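Local coordinates for protein L-hydantoinase (Arthrobacter aurescens, PDB 1GKR) that hydrolyses the cyclic amide of hydantoin derivatives, aryl-substituted ones more readily than alkyl ones, as a homotetramer carrying two zinc ions in each subunit, at residues 54-59 with 363-368; 72-77 with 406-411; 265-270 with 282-287; 309-314 with 336-341; 342-347 with 415-420. All blocks are in the same frame, centred on the assembly; numbering follows the deposited sequence.

Interaction 1: 54-59 with 363-368; sequences PGVVDE and VMCEKP
Val-57 of the short strand 56-58 gives its backbone N-H to the carbonyl of Met-364 on helix 357-372, the one hydrogen bond across this contact. Val-57 N lies 3.0 Å from Met-364 O and approaches nearly along the C=O axis (161°). The carbonyl is available because Pro-368, one turn on, has no hydrogen on its nitrogen; the helix is kinked there and turns the oxygen to the strand instead. The axes of the two segments come within 6.1 Å at an angle of 68°, so the strand crosses the helix and does not run along it.

Packing is closest around this bond. The thiol of Cys-365 lies against the carbonyls of Pro-54 and Gly-55, just before the strand, SG 3.5 Å from Pro-54 O, with its first torsion (chi1 -49°) setting the sulfur beside its own backbone N. Val-56 lays CG1 3.5 Å from Met-364 O, while the methyl CE of Met-364 touches the same branch. Pro-368 sets CB and CG against the strand, CG 3.6 Å from Val-57 O, and its CB also meets Val-57 CG1 at 4.1 Å.

The looser side is that of Lys-367, which extends from the strand to a partly exposed position; Glu-366 makes no contact with the strand and is bonded to Ser-14. Glu-59 only brushes Pro-368 with OE1; its other oxygen is held by Thr-308. Beyond the contact, Val-56 and Val-57 lean on strand 87-92, while Met-364 and Pro-368 pack on strand 308-309, so helix 357-372 packs where the first barrel strand and strand 308-309 come together.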
# COMPACT_ATOMS: atom_id res chain seq x y z
N PRO A 54 34.80 -15.84 0.17
CA PRO A 54 35.54 -14.81 -0.57
C PRO A 54 35.94 -13.70 0.39
O PRO A 54 35.32 -13.54 1.45
CB PRO A 54 34.52 -14.32 -1.60
CG PRO A 54 33.57 -15.47 -1.72
CD PRO A 54 33.41 -15.93 -0.30
N GLY A 55 36.98 -12.95 0.03
CA GLY A 55 37.40 -11.87 0.89
C GLY A 55 36.24 -10.90 1.04
O GLY A 55 35.46 -10.70 0.11
N VAL A 56 36.10 -10.31 2.22
CA VAL A 56 35.03 -9.36 2.45
C VAL A 56 35.30 -8.07 1.68
O VAL A 56 36.44 -7.60 1.64
CB VAL A 56 34.91 -9.01 3.93
CG1 VAL A 56 34.01 -7.80 4.11
CG2 VAL A 56 34.35 -10.22 4.68
N VAL A 57 34.26 -7.51 1.06
CA VAL A 57 34.38 -6.27 0.32
C VAL A 57 33.62 -5.21 1.11
O VAL A 57 32.39 -5.23 1.15
CB VAL A 57 33.76 -6.39 -1.10
CG1 VAL A 57 33.70 -5.03 -1.77
CG2 VAL A 57 34.59 -7.34 -1.95
N ASP A 58 34.34 -4.31 1.76
CA ASP A 58 33.71 -3.26 2.55
C ASP A 58 33.63 -1.95 1.76
O ASP A 58 34.64 -1.32 1.46
CB ASP A 58 34.48 -3.05 3.85
CG ASP A 58 33.67 -2.29 4.86
OD1 ASP A 58 32.91 -1.40 4.44
OD2 ASP A 58 33.80 -2.56 6.07
N GLU A 59 32.40 -1.57 1.42
CA GLU A 59 32.11 -0.37 0.63
C GLU A 59 32.06 0.90 1.45
O GLU A 59 31.85 1.99 0.90
CB GLU A 59 30.74 -0.53 -0.05
CG GLU A 59 29.61 -0.62 0.98
CD GLU A 59 28.24 -0.88 0.37
OE1 GLU A 59 28.18 -1.39 -0.76
OE2 GLU A 59 27.23 -0.59 1.05
N VAL A 363 25.72 -10.46 1.64
CA VAL A 363 25.72 -9.05 2.03
C VAL A 363 27.11 -8.43 2.31
O VAL A 363 27.26 -7.20 2.28
CB VAL A 363 24.84 -8.82 3.27
CG1 VAL A 363 23.45 -9.33 3.03
CG2 VAL A 363 25.46 -9.49 4.46
N MET A 364 28.11 -9.27 2.57
CA MET A 364 29.45 -8.78 2.86
C MET A 364 30.44 -8.96 1.73
O MET A 364 31.53 -8.38 1.78
CB MET A 364 30.01 -9.43 4.13
CG MET A 364 29.29 -8.98 5.37
SD MET A 364 30.01 -9.55 6.89
CE MET A 364 31.16 -8.23 7.23
N CYS A 365 30.08 -9.75 0.72
CA CYS A 365 30.99 -9.98 -0.40
C CYS A 365 30.35 -9.76 -1.76
O CYS A 365 30.77 -8.89 -2.52
CB CYS A 365 31.54 -11.40 -0.35
SG CYS A 365 32.20 -11.91 1.26
N GLU A 366 29.35 -10.57 -2.07
CA GLU A 366 28.70 -10.50 -3.36
C GLU A 366 28.01 -9.20 -3.76
O GLU A 366 28.42 -8.56 -4.73
CB GLU A 366 27.72 -11.67 -3.50
CG GLU A 366 28.42 -12.98 -3.82
CD GLU A 366 27.54 -14.19 -3.59
OE1 GLU A 366 26.31 -14.09 -3.82
OE2 GLU A 366 28.09 -15.26 -3.20
N LYS A 367 26.97 -8.80 -3.02
CA LYS A 367 26.25 -7.58 -3.38
C LYS A 367 27.12 -6.33 -3.45
O LYS A 367 27.06 -5.57 -4.42
CB LYS A 367 25.06 -7.37 -2.44
CG LYS A 367 23.72 -7.76 -3.04
CD LYS A 367 22.66 -7.98 -1.96
CE LYS A 367 21.29 -8.24 -2.56
NZ LYS A 367 21.39 -9.22 -3.68
N PRO A 368 27.93 -6.07 -2.41
CA PRO A 368 28.73 -4.86 -2.57
C PRO A 368 29.55 -4.87 -3.88
O PRO A 368 29.54 -3.90 -4.62
CB PRO A 368 29.59 -4.83 -1.30
CG PRO A 368 29.41 -6.22 -0.68
CD PRO A 368 28.05 -6.62 -1.05

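Interaction 2: 72-77 with 406-411; sequences YGRFEL and RSLHKY
Leu-408 makes most of the apolar contact, reaching into the turn before helix 75-85. Its CD2 rests 3.7 Å from Gly-73 N, and CD1 meets Leu-77 CD1 at 4.0 Å. CG of Leu-408 stands opposite its backbone N (chi1 179°), which spreads the two methyls between Gly-73 and Leu-77.

No direct hydrogen bond joins the segments. A water does so instead, donating to Tyr-72 O at 2.8 Å and accepting from His-409 N at 3.1 Å. Asp-78 adds a second bridge: OD1 takes the backbone N-H of both Arg-74, N-cap of the helix, and Leu-408. In this metal-dependent TIM barrel, 72-77 belongs to the link from the first strand, which bears zinc ligands His-60 and His-62, to the helix after it.

The imidazole of His-409 lies by Tyr-72, CD2 3.2 Å from Tyr-72 O, and NE2 bonds to the carbonyl of Arg-71. A leucine in its place would probably leave that carbonyl without its donor and the turn less firmly tied to 406-411. Of the charges, Arg-406 pairs with Glu-80, and Glu-76 OE1 sits over one face of the Arg-74 guanidinium, no N-H aimed at it, while OE2 pairs with Arg-116.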
# COMPACT_ATOMS: atom_id res chain seq x y z
N TYR A 72 43.41 10.88 12.19
CA TYR A 72 42.32 9.93 11.97
C TYR A 72 42.72 8.51 11.60
O TYR A 72 42.29 7.56 12.24
CB TYR A 72 41.39 10.50 10.90
CG TYR A 72 40.80 11.82 11.31
CD1 TYR A 72 39.74 11.88 12.20
CD2 TYR A 72 41.35 13.02 10.85
CE1 TYR A 72 39.23 13.10 12.63
CE2 TYR A 72 40.85 14.24 11.28
CZ TYR A 72 39.79 14.28 12.17
OH TYR A 72 39.27 15.48 12.61
N GLY A 73 43.54 8.36 10.56
CA GLY A 73 43.98 7.03 10.14
C GLY A 73 45.06 7.06 9.07
O GLY A 73 45.14 8.01 8.28
N ARG A 74 45.89 6.02 9.04
CA ARG A 74 46.97 5.90 8.06
C ARG A 74 46.72 4.67 7.18
O ARG A 74 46.36 3.60 7.69
CB ARG A 74 48.32 5.72 8.76
CG ARG A 74 48.59 6.62 9.96
CD ARG A 74 49.11 7.98 9.54
NE ARG A 74 50.38 7.87 8.84
CZ ARG A 74 51.50 7.44 9.40
NH1 ARG A 74 51.50 7.08 10.68
NH2 ARG A 74 52.61 7.35 8.68
N PHE A 75 46.91 4.80 5.87
CA PHE A 75 46.70 3.65 5.00
C PHE A 75 47.48 2.41 5.44
O PHE A 75 46.91 1.33 5.50
CB PHE A 75 47.08 3.99 3.55
CG PHE A 75 46.15 4.95 2.88
CD1 PHE A 75 44.77 4.86 3.07
CD2 PHE A 75 46.63 5.92 2.02
CE1 PHE A 75 43.90 5.73 2.41
CE2 PHE A 75 45.77 6.80 1.35
CZ PHE A 75 44.41 6.70 1.55
N GLU A 76 48.77 2.56 5.77
CA GLU A 76 49.58 1.41 6.18
C GLU A 76 49.24 0.84 7.53
O GLU A 76 49.65 -0.27 7.85
CB GLU A 76 51.08 1.71 6.20
CG GLU A 76 51.52 2.98 5.54
CD GLU A 76 51.19 4.19 6.38
OE1 GLU A 76 51.48 4.15 7.59
OE2 GLU A 76 50.65 5.17 5.81
N LEU A 77 48.50 1.58 8.35
CA LEU A 77 48.15 1.03 9.65
C LEU A 77 46.78 0.38 9.63
O LEU A 77 46.66 -0.82 9.88
CB LEU A 77 48.19 2.11 10.72
CG LEU A 77 49.59 2.72 10.87
CD1 LEU A 77 49.61 3.65 12.06
CD2 LEU A 77 50.60 1.60 11.04
N ARG A 406 45.54 -2.87 14.88
CA ARG A 406 46.66 -2.49 14.05
C ARG A 406 46.50 -1.08 13.49
O ARG A 406 47.45 -0.50 12.97
CB ARG A 406 46.77 -3.49 12.90
CG ARG A 406 46.65 -4.93 13.38
CD ARG A 406 47.87 -5.32 14.15
NE ARG A 406 49.05 -5.25 13.29
CZ ARG A 406 50.26 -4.85 13.68
NH1 ARG A 406 50.46 -4.45 14.94
NH2 ARG A 406 51.27 -4.84 12.82
N SER A 407 45.30 -0.53 13.61
CA SER A 407 45.00 0.81 13.09
C SER A 407 45.63 1.93 13.91
O SER A 407 46.19 1.69 14.98
CB SER A 407 43.49 1.02 13.04
OG SER A 407 42.94 0.90 14.34
N LEU A 408 45.54 3.15 13.40
CA LEU A 408 46.09 4.30 14.10
C LEU A 408 45.46 4.43 15.48
O LEU A 408 46.16 4.58 16.46
CB LEU A 408 45.85 5.59 13.31
CG LEU A 408 46.40 6.81 14.06
CD1 LEU A 408 47.91 6.69 14.11
CD2 LEU A 408 45.98 8.11 13.39
N HIS A 409 44.13 4.39 15.55
CA HIS A 409 43.47 4.48 16.83
C HIS A 409 43.25 3.12 17.48
O HIS A 409 43.10 2.11 16.80
CB HIS A 409 42.16 5.24 16.69
CG HIS A 409 42.37 6.70 16.46
ND1 HIS A 409 43.07 7.49 17.34
CD2 HIS A 409 42.02 7.50 15.42
CE1 HIS A 409 43.15 8.72 16.85
NE2 HIS A 409 42.52 8.75 15.69
N LYS A 410 43.21 3.11 18.81
CA LYS A 410 43.06 1.87 19.54
C LYS A 410 41.90 1.79 20.51
O LYS A 410 42.10 1.53 21.69
CB LYS A 410 44.35 1.59 20.32
CG LYS A 410 45.41 0.79 19.58
CD LYS A 410 46.28 1.61 18.66
CE LYS A 410 47.38 0.70 18.09
NZ LYS A 410 48.19 1.32 17.01
N TYR A 411 40.68 2.01 20.04
CA TYR A 411 39.52 1.90 20.91
C TYR A 411 38.34 1.38 20.09
O TYR A 411 38.34 1.48 18.87
CB TYR A 411 39.18 3.24 21.55
CG TYR A 411 38.87 4.33 20.58
CD1 TYR A 411 37.58 4.50 20.08
CD2 TYR A 411 39.86 5.22 20.15
CE1 TYR A 411 37.27 5.52 19.19
CE2 TYR A 411 39.56 6.25 19.26
CZ TYR A 411 38.27 6.39 18.79
OH TYR A 411 37.98 7.39 17.91
O HOH W 1 42.59 4.87 12.92

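Interaction 3: 265-270 with 282-287; sequences PQYLNI and MKVAPP
Tyr-267 sends its hydroxyl across to the loop before helix 291-303, donating to the carbonyl of Pro-286 with OH 2.6 Å from O. The acceptor meets the phenol at the ring edge, and Tyr-267 OH sits 16° from the carbonyl plane. Pro-286 CD and Val-284 CG1, the latter 3.6 Å from Tyr-267 OH, also pack on the phenol oxygen. Its first torsion (chi1 -64°) carries the ring out from helix 265-268 so that its hydroxyl edge meets the loop. A phenylalanine here would probably leave Pro-286 O without its donor and the loop less tightly fixed to the helix.

Farther along, Ile-270 and Met-282 pass side by side, pointing in opposite directions, CG2 of Ile-270 lying 3.8 Å from Met-282 CG. Asn-269 holds the end of the helix: its backbone N and its ND2 both donate to Pro-265 O, ND2 at 2.9 Å. A cis peptide before Pro-286 shapes the loop, and Tyr-208 OH bonds to Val-284 O.

Pro-286 packs on His-239, and Ala-285 lies near His-183, two ligands of one zinc ion. The contact thus shapes a loop of the binuclear zinc site at the mouth of the TIM barrel.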
# COMPACT_ATOMS: atom_id res chain seq x y z
N PRO A 265 27.55 -3.63 11.16
CA PRO A 265 27.68 -4.31 12.45
C PRO A 265 27.45 -3.44 13.69
O PRO A 265 27.09 -3.96 14.73
CB PRO A 265 29.06 -4.94 12.38
CG PRO A 265 29.79 -4.12 11.37
CD PRO A 265 28.76 -3.79 10.34
N GLN A 266 27.64 -2.13 13.57
CA GLN A 266 27.42 -1.24 14.73
C GLN A 266 25.95 -1.17 15.09
O GLN A 266 25.59 -1.02 16.26
CB GLN A 266 27.85 0.20 14.45
CG GLN A 266 28.86 0.35 13.37
CD GLN A 266 28.23 0.40 12.01
OE1 GLN A 266 27.96 1.47 11.48
NE2 GLN A 266 28.00 -0.77 11.44
N TYR A 267 25.09 -1.25 14.08
CA TYR A 267 23.66 -1.16 14.30
C TYR A 267 23.05 -2.48 14.68
O TYR A 267 22.01 -2.52 15.33
CB TYR A 267 22.99 -0.60 13.05
CG TYR A 267 23.43 0.81 12.75
CD1 TYR A 267 23.07 1.86 13.59
CD2 TYR A 267 24.24 1.08 11.65
CE1 TYR A 267 23.51 3.16 13.35
CE2 TYR A 267 24.70 2.38 11.40
CZ TYR A 267 24.33 3.41 12.25
OH TYR A 267 24.78 4.69 12.02
N LEU A 268 23.69 -3.58 14.29
CA LEU A 268 23.18 -4.91 14.60
C LEU A 268 23.68 -5.43 15.95
O LEU A 268 22.93 -6.09 16.67
CB LEU A 268 23.57 -5.91 13.51
CG LEU A 268 22.92 -5.67 12.14
CD1 LEU A 268 23.53 -6.58 11.11
CD2 LEU A 268 21.45 -5.91 12.24
N ASN A 269 24.92 -5.11 16.29
CA ASN A 269 25.54 -5.58 17.53
C ASN A 269 25.57 -4.63 18.71
O ASN A 269 26.20 -4.92 19.72
CB ASN A 269 26.95 -6.06 17.23
CG ASN A 269 26.97 -7.19 16.23
OD1 ASN A 269 26.64 -8.32 16.56
ND2 ASN A 269 27.32 -6.87 14.99
N ILE A 270 24.90 -3.48 18.59
CA ILE A 270 24.87 -2.52 19.69
C ILE A 270 23.46 -1.99 19.82
O ILE A 270 22.73 -1.87 18.83
CB ILE A 270 25.81 -1.35 19.47
CG1 ILE A 270 27.22 -1.85 19.20
CG2 ILE A 270 25.85 -0.48 20.71
CD1 ILE A 270 28.17 -0.75 18.84
N MET A 282 30.16 4.91 21.20
CA MET A 282 29.05 4.32 20.49
C MET A 282 28.31 5.44 19.77
O MET A 282 27.32 5.21 19.09
CB MET A 282 28.15 3.67 21.52
CG MET A 282 26.86 3.14 21.00
SD MET A 282 25.70 2.99 22.35
CE MET A 282 26.76 2.47 23.59
N LYS A 283 28.79 6.67 19.95
CA LYS A 283 28.15 7.80 19.30
C LYS A 283 28.49 7.80 17.83
O LYS A 283 29.63 8.06 17.45
CB LYS A 283 28.61 9.12 19.91
CG LYS A 283 27.85 10.29 19.33
CD LYS A 283 28.30 11.59 19.94
CE LYS A 283 27.66 12.76 19.23
NZ LYS A 283 28.20 14.03 19.74
N VAL A 284 27.50 7.50 17.01
CA VAL A 284 27.70 7.44 15.58
C VAL A 284 26.49 8.10 14.90
O VAL A 284 25.50 8.41 15.57
CB VAL A 284 27.89 5.96 15.19
CG1 VAL A 284 26.57 5.29 15.06
CG2 VAL A 284 28.75 5.84 13.95
N ALA A 285 26.55 8.37 13.60
CA ALA A 285 25.41 9.00 12.92
C ALA A 285 25.10 8.29 11.64
O ALA A 285 25.97 8.15 10.78
CB ALA A 285 25.71 10.44 12.62
N PRO A 286 23.84 7.84 11.47
CA PRO A 286 22.70 7.96 12.39
C PRO A 286 22.96 7.22 13.70
O PRO A 286 23.77 6.30 13.76
CB PRO A 286 21.56 7.29 11.64
CG PRO A 286 21.99 7.32 10.24
CD PRO A 286 23.46 7.06 10.30
N PRO A 287 22.23 7.60 14.76
CA PRO A 287 22.36 6.99 16.09
C PRO A 287 21.99 5.52 16.11
O PRO A 287 21.20 5.05 15.28
CB PRO A 287 21.39 7.81 16.94
CG PRO A 287 21.27 9.10 16.21
CD PRO A 287 21.22 8.67 14.78

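Interaction 4: 309-314 with 336-341; sequences LGSDHG and LGLETS. With ZN (zinc ion), chain F.
At the zinc-bearing end of the barrel strand that closes the TIM barrel, His-313 docks its imidazole on Gly-337 and Leu-338. Its ND1 accepts two backbone N-H groups, from Gly-337 N and from Leu-338 N, each 3.0 Å away. The Gly-337 bond is nearly straight (172°), with the donor tilted somewhat from the ring plane; the Leu-338 nitrogen stands much farther out of that plane. Two donors on ND1 leave NE2 as the probable bearer of the ring proton, and NE2 bonds to Asp-78 of helix 75-85. With CG opposite its backbone N (chi1 171°), the ring points away from the zinc and into the turn of 336-341.

Two leucines pack on it. Leu-338 CD2 lies over one face, 3.6 Å from the centroid of the His-313 ring and only 15° off its normal, a CH-pi contact. Leu-336 CD2 touches CE1 of His-313 at 3.5 Å.

The preceding residue supplies the metal site typical of this amidohydrolase family: Asp-312 OD1 binds a zinc ion at 2.1 Å, and OD2 accepts from the water that sits 2.5 Å from the same metal. His-60, His-62 and the carboxylated Lys-147 complete the set, the last shared with the second zinc ion. Asp-312 projects to the side opposite the docked ring.

Ser-311 makes an ST turn, its OG accepting from His-313 N while also bonding to Asp-58 of the first strand. Its CB faces Gly-337, whose own O takes the N-H of Ser-341 at 2.9 Å as helix 341-350 begins.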
# COMPACT_ATOMS: atom_id res chain seq x y z
N LEU A 309 26.38 -4.81 3.95
CA LEU A 309 26.87 -4.47 5.28
C LEU A 309 28.19 -3.72 5.07
O LEU A 309 29.05 -4.15 4.28
CB LEU A 309 27.07 -5.74 6.08
CG LEU A 309 26.18 -5.97 7.31
CD1 LEU A 309 24.78 -5.48 7.06
CD2 LEU A 309 26.19 -7.45 7.68
N GLY A 310 28.34 -2.59 5.73
CA GLY A 310 29.56 -1.81 5.61
C GLY A 310 29.96 -1.41 7.01
O GLY A 310 29.09 -1.13 7.83
N SER A 311 31.25 -1.38 7.31
CA SER A 311 31.67 -1.05 8.67
C SER A 311 31.54 0.41 9.08
O SER A 311 31.18 0.72 10.22
CB SER A 311 33.13 -1.48 8.87
OG SER A 311 33.96 -0.74 7.99
N ASP A 312 31.81 1.30 8.13
CA ASP A 312 31.81 2.73 8.40
C ASP A 312 32.95 3.00 9.41
O ASP A 312 32.85 3.82 10.33
CB ASP A 312 30.47 3.22 8.95
CG ASP A 312 30.36 4.74 8.93
OD1 ASP A 312 31.05 5.37 8.09
OD2 ASP A 312 29.61 5.32 9.74
N HIS A 313 34.03 2.25 9.22
CA HIS A 313 35.25 2.36 10.01
C HIS A 313 35.75 3.81 9.88
O HIS A 313 35.93 4.32 8.77
CB HIS A 313 36.29 1.40 9.44
CG HIS A 313 37.66 1.57 10.02
ND1 HIS A 313 38.08 0.90 11.15
CD2 HIS A 313 38.72 2.32 9.62
CE1 HIS A 313 39.33 1.22 11.41
NE2 HIS A 313 39.74 2.09 10.50
N GLY A 314 35.97 4.47 11.01
CA GLY A 314 36.43 5.84 10.95
C GLY A 314 36.92 6.28 12.31
O GLY A 314 36.17 6.27 13.29
N LEU A 336 35.60 2.66 15.01
CA LEU A 336 36.47 1.81 14.19
C LEU A 336 35.68 0.54 13.97
O LEU A 336 34.79 0.23 14.76
CB LEU A 336 37.77 1.50 14.92
CG LEU A 336 38.63 2.72 15.27
CD1 LEU A 336 39.89 2.28 15.97
CD2 LEU A 336 39.00 3.47 14.01
N GLY A 337 35.97 -0.20 12.90
CA GLY A 337 35.22 -1.42 12.66
C GLY A 337 35.88 -2.38 11.69
O GLY A 337 35.42 -3.50 11.49
N LEU A 338 36.97 -1.93 11.09
CA LEU A 338 37.69 -2.75 10.12
C LEU A 338 38.19 -4.07 10.69
O LEU A 338 38.27 -5.07 9.98
CB LEU A 338 38.86 -1.95 9.59
CG LEU A 338 38.96 -1.78 8.09
CD1 LEU A 338 37.61 -1.81 7.44
CD2 LEU A 338 39.67 -0.46 7.82
N GLU A 339 38.53 -4.07 11.97
CA GLU A 339 39.07 -5.28 12.59
C GLU A 339 38.02 -6.13 13.30
O GLU A 339 38.27 -7.29 13.59
CB GLU A 339 40.18 -4.88 13.56
CG GLU A 339 41.34 -5.85 13.59
CD GLU A 339 42.53 -5.31 14.37
OE1 GLU A 339 43.00 -4.21 14.03
OE2 GLU A 339 42.99 -6.00 15.30
N THR A 340 36.85 -5.55 13.55
CA THR A 340 35.78 -6.25 14.25
C THR A 340 34.51 -6.59 13.45
O THR A 340 33.62 -7.27 13.95
CB THR A 340 35.35 -5.44 15.46
OG1 THR A 340 34.95 -4.13 15.04
CG2 THR A 340 36.48 -5.32 16.44
N SER A 341 34.43 -6.12 12.21
CA SER A 341 33.25 -6.35 11.40
C SER A 341 32.89 -7.82 11.15
O SER A 341 31.79 -8.25 11.51
CB SER A 341 33.40 -5.65 10.07
OG SER A 341 32.19 -5.76 9.37
ZN ZN F . 30.45 7.03 6.90
O HOH W 2 29.45 8.10 8.94

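Interaction 5: 342-347 with 415-420; sequences LPMMLT and DGMPVT
Thr-347, Met-344 and Val-419 contribute most of the surface hidden where helix 341-350, which follows the last barrel strand, leans on the start of strand 418-428. That strand belongs to the beta-sandwich that amidohydrolases of this kind build from both ends of the chain, so the contact joins barrel and sandwich away from the metal site.

Thr-347 carries the polar part of the contact. Its OG1 accepts the backbone N-H of Thr-420 at 2.8 Å (154°), and donates back along its own helix to the carbonyl of Pro-343, OG1 to O 2.8 Å. A torsion of -68° places the hydroxyl beside its backbone N, from where it can reach that carbonyl. Pro-343 O is thereby gripped twice, by Thr-347 N and OG1 from opposite faces of its plane. The methyl CG2 of Thr-347 meets the strand too, 3.6 Å from Pro-418 O.

Val-419 fills the space beside the hydroxyl: CG1 is 3.8 Å from both Thr-347 OG1 and Pro-343 CB, so one branch touches helix positions a turn apart. Met-344 starts out away from the strand, but its chain bends at chi2 and chi3 and brings CE back to Met-417, 3.6 Å from SD, the two thioethers crossing at about a right angle. Met-417 lies toward the more open end of the contact, past which Gly-416 and Asp-415 are exposed.

At the other end Thr-420 OG1, also bonded to Asn-351, meets a water at 2.8 Å that donates to Thr-347 O.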
# COMPACT_ATOMS: atom_id res chain seq x y z
N LEU A 342 33.79 -8.58 10.55
CA LEU A 342 33.49 -9.99 10.27
C LEU A 342 33.33 -10.79 11.55
O LEU A 342 32.32 -11.48 11.74
CB LEU A 342 34.59 -10.64 9.42
CG LEU A 342 34.21 -11.66 8.33
CD1 LEU A 342 35.40 -12.55 8.04
CD2 LEU A 342 33.03 -12.51 8.74
N PRO A 343 34.32 -10.74 12.44
CA PRO A 343 34.15 -11.52 13.67
C PRO A 343 32.89 -11.19 14.47
O PRO A 343 32.30 -12.08 15.10
CB PRO A 343 35.45 -11.25 14.45
CG PRO A 343 36.12 -10.12 13.72
CD PRO A 343 35.71 -10.28 12.30
N MET A 344 32.44 -9.95 14.42
CA MET A 344 31.24 -9.61 15.15
C MET A 344 30.03 -10.28 14.50
O MET A 344 29.18 -10.82 15.21
CB MET A 344 31.06 -8.10 15.21
CG MET A 344 30.78 -7.58 16.62
SD MET A 344 31.91 -8.29 17.85
CE MET A 344 30.88 -8.35 19.25
N MET A 345 29.96 -10.28 13.17
CA MET A 345 28.85 -10.91 12.45
C MET A 345 28.91 -12.43 12.60
O MET A 345 27.89 -13.09 12.79
CB MET A 345 28.88 -10.55 10.96
CG MET A 345 28.62 -9.10 10.66
SD MET A 345 27.25 -8.43 11.61
CE MET A 345 25.87 -9.35 10.96
N LEU A 346 30.11 -12.97 12.48
CA LEU A 346 30.32 -14.40 12.62
C LEU A 346 29.92 -14.84 14.03
O LEU A 346 29.21 -15.83 14.21
CB LEU A 346 31.80 -14.70 12.40
CG LEU A 346 32.25 -15.47 11.16
CD1 LEU A 346 31.31 -15.25 9.99
CD2 LEU A 346 33.67 -15.02 10.84
N THR A 347 30.36 -14.08 15.03
CA THR A 347 30.09 -14.38 16.42
C THR A 347 28.64 -14.26 16.88
O THR A 347 28.07 -15.22 17.40
CB THR A 347 30.96 -13.49 17.34
OG1 THR A 347 32.33 -13.88 17.21
CG2 THR A 347 30.55 -13.62 18.79
N ASP A 415 35.06 -3.33 22.35
CA ASP A 415 36.17 -3.68 23.23
C ASP A 415 35.69 -4.58 24.36
O ASP A 415 34.67 -4.31 25.00
CB ASP A 415 36.81 -2.41 23.77
CG ASP A 415 38.21 -2.64 24.30
OD1 ASP A 415 38.96 -3.50 23.77
OD2 ASP A 415 38.58 -1.92 25.26
N GLY A 416 36.42 -5.68 24.58
CA GLY A 416 36.07 -6.60 25.64
C GLY A 416 35.07 -7.69 25.30
O GLY A 416 35.00 -8.72 25.98
N MET A 417 34.27 -7.47 24.26
CA MET A 417 33.28 -8.45 23.87
C MET A 417 33.87 -9.74 23.34
O MET A 417 34.96 -9.75 22.75
CB MET A 417 32.34 -7.87 22.83
CG MET A 417 31.26 -7.04 23.43
SD MET A 417 30.19 -6.41 22.15
CE MET A 417 29.90 -4.72 22.84
N PRO A 418 33.17 -10.86 23.55
CA PRO A 418 33.64 -12.16 23.10
C PRO A 418 33.58 -12.34 21.59
O PRO A 418 32.74 -11.75 20.91
CB PRO A 418 32.73 -13.14 23.83
CG PRO A 418 31.47 -12.38 23.94
CD PRO A 418 31.93 -10.99 24.33
N VAL A 419 34.49 -13.17 21.08
CA VAL A 419 34.60 -13.48 19.67
C VAL A 419 34.69 -15.00 19.55
O VAL A 419 35.61 -15.61 20.09
CB VAL A 419 35.88 -12.86 19.09
CG1 VAL A 419 36.06 -13.28 17.65
CG2 VAL A 419 35.83 -11.35 19.23
N THR A 420 33.74 -15.61 18.85
CA THR A 420 33.75 -17.06 18.70
C THR A 420 34.03 -17.52 17.28
O THR A 420 34.09 -18.72 17.00
CB THR A 420 32.41 -17.68 19.16
OG1 THR A 420 31.34 -17.15 18.37
CG2 THR A 420 32.16 -17.39 20.63
O HOH W 3 29.02 -16.71 19.89

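In the fold
The five contacts lie within one amidohydrolase chain, mostly around its TIM barrel. Interaction 4 is the central one: its centre is 11 or 12 Å from those of the other four, and it touches each. It shares a sheet with interaction 1, where Asp-58 bonds to Ser-311, and is tied to interaction 2 by Glu-339. Interactions 3 and 4 lie at the zinc site, 4 supplying a ligand, and follow one another along the chain, while 1, 2 and 5 join parts far apart in sequence, with alternating segments. Centres of interactions 1 and 2 are about 22 Å apart, and those of 1 and 5 about 18 Å. Together they tie the metal site to barrel helices and sandwich.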